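PDB 6Y2P: antitoxin RnlB from Escherichia coli, which is the short-lived antitoxin of a type II toxin-antitoxin system, inhibiting the endonuclease activity of its cognate toxin RnlA but not that of the non-cognate LsoA. Local coordinates for residues F50-L53 and C54-P58. Sequence-based numbering, arbitrary orientation.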
loop_
_atom_site.group_PDB
_atom_site.type_symbol
_atom_site.label_atom_id
_atom_site.label_comp_id
_atom_site.label_asym_id
_atom_site.label_seq_id
_atom_site.Cartn_x
_atom_site.Cartn_y
_atom_site.Cartn_z
ATOM N N PHE C 50 4.851 -21.939 -24.182
ATOM C CA PHE C 50 4.283 -20.616 -24.419
ATOM C C PHE C 50 5.224 -19.568 -23.826
ATOM O O PHE C 50 5.578 -19.651 -22.634
ATOM C CB PHE C 50 2.912 -20.453 -23.739
ATOM C CG PHE C 50 1.768 -21.046 -24.487
ATOM C CD1 PHE C 50 1.416 -22.373 -24.296
ATOM C CD2 PHE C 50 1.009 -20.269 -25.343
ATOM C CE1 PHE C 50 0.346 -22.923 -24.969
ATOM C CE2 PHE C 50 -0.065 -20.805 -26.039
ATOM C CZ PHE C 50 -0.396 -22.137 -25.859
ATOM N N ASP C 51 5.597 -18.579 -24.636
ATOM C CA ASP C 51 6.282 -17.375 -24.159
ATOM C C ASP C 51 5.270 -16.229 -24.027
ATOM O O ASP C 51 4.744 -15.739 -25.029
ATOM C CB ASP C 51 7.411 -16.988 -25.112
ATOM C CG ASP C 51 8.067 -15.670 -24.740
ATOM O OD1 ASP C 51 7.703 -15.073 -23.696
ATOM O OD2 ASP C 51 8.975 -15.245 -25.469
ATOM N N LEU C 52 4.998 -15.778 -22.805
ATOM C CA LEU C 52 3.953 -14.780 -22.633
ATOM C C LEU C 52 4.488 -13.371 -22.384
ATOM O O LEU C 52 3.734 -12.506 -21.880
ATOM C CB LEU C 52 3.023 -15.205 -21.501
ATOM C CG LEU C 52 2.532 -16.664 -21.512
ATOM C CD1 LEU C 52 1.750 -17.011 -20.229
ATOM C CD2 LEU C 52 1.639 -16.921 -22.714
ATOM N N LEU C 53 5.732 -13.097 -22.813
ATOM C CA LEU C 53 6.417 -11.850 -22.450
ATOM C C LEU C 53 5.559 -10.615 -22.728
ATOM O O LEU C 53 5.418 -9.739 -21.864
ATOM C CB LEU C 53 7.741 -11.733 -23.197
ATOM C CG LEU C 53 8.384 -10.349 -23.023
ATOM C CD1 LEU C 53 8.856 -10.251 -21.603
ATOM C CD2 LEU C 53 9.511 -10.022 -24.009
ATOM N N CYS C 54 4.936 -10.543 -23.909
ATOM C CA CYS C 54 4.213 -9.318 -24.224
ATOM C C CYS C 54 2.886 -9.202 -23.478
ATOM O O CYS C 54 2.379 -8.086 -23.309
ATOM C CB CYS C 54 3.906 -9.260 -25.727
ATOM S SG CYS C 54 5.374 -9.059 -26.818
ATOM N N ALA C 55 2.420 -10.266 -22.842
ATOM C CA ALA C 55 1.247 -10.094 -22.015
ATOM C C ALA C 55 1.599 -10.016 -20.542
ATOM O O ALA C 55 0.910 -9.336 -19.767
ATOM C CB ALA C 55 0.278 -11.253 -22.245
ATOM N N ASN C 56 2.706 -10.655 -20.169
ATOM C CA ASN C 56 3.058 -10.836 -18.784
ATOM C C ASN C 56 4.271 -10.040 -18.332
ATOM O O ASN C 56 4.471 -9.894 -17.129
ATOM C CB ASN C 56 3.276 -12.332 -18.551
ATOM C CG ASN C 56 1.959 -13.054 -18.207
ATOM O OD1 ASN C 56 0.888 -12.416 -18.097
ATOM N ND2 ASN C 56 2.034 -14.365 -18.001
ATOM N N GLY C 57 4.998 -9.405 -19.235
ATOM C CA GLY C 57 6.250 -8.789 -18.860
ATOM C C GLY C 57 7.335 -9.824 -18.596
ATOM O O GLY C 57 7.099 -11.040 -18.654
ATOM N N PRO C 58 8.546 -9.364 -18.261
ATOM C CA PRO C 58 9.657 -10.291 -17.983
ATOM C C PRO C 58 9.588 -10.858 -16.562
ATOM O O PRO C 58 10.457 -10.604 -15.722
ATOM C CB PRO C 58 10.877 -9.393 -18.194
ATOM C CG PRO C 58 10.412 -8.098 -17.618
ATOM C CD PRO C 58 8.895 -7.996 -17.847
#
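Leu53 and Pro58 touch across the single short turn of helix 53-56, which follows strand 46-51 of the mixed sheet and illustrates how a chain can leave a strand, make one helical turn and break from it at a glycine. The turn opens at Leu52, its N-cap, just after an Asx turn: Asp51 OD1 takes the amide of Leu53, 2.9 Å from Leu53 N, met from above the carboxylate plane. The same oxygen has a second partner in Arg62, a salt bridge that ties the start of the turn to the residue just before strand 63-69.

Two amides grip Leu52 O. Asn56 N lies 2.7 Å from it, almost in line with its C=O, while Ala55 N comes from above the carbonyl plane. One step on, Gly57 N bonds to Leu53 O at 2.7 Å and closes the turn; Gly57 then leaves helical angles with positive phi (73°), a backbone shape that by itself calls for glycine, because a CB would press on the carbonyl O of Asn56.

The side chain of Leu53 can be followed outward. Its CB and CG lie beside the peptide link to Cys54, CG set anti to its own backbone N (chi1 171°), and the contact proper begins at CD1. This methyl comes up against the end of the turn, meeting Gly57 C at 3.4 Å and, in Pro58, the ring N at 3.5 Å and CB at 4.1 Å, while Leu98 of helix 88-99 and Leu110 of a loop also pack on this side chain.

Leu52 and Asn56 run side by side, pointing the same way. Asn56 ND2 is hydrogen-bonded to Asn61 O and to the backbone of a chain of another protein, and an apolar side chain of that chain packs on Leu52; within the turn, Asn56 ND2 lies 3.5 Å from Leu52 CD1.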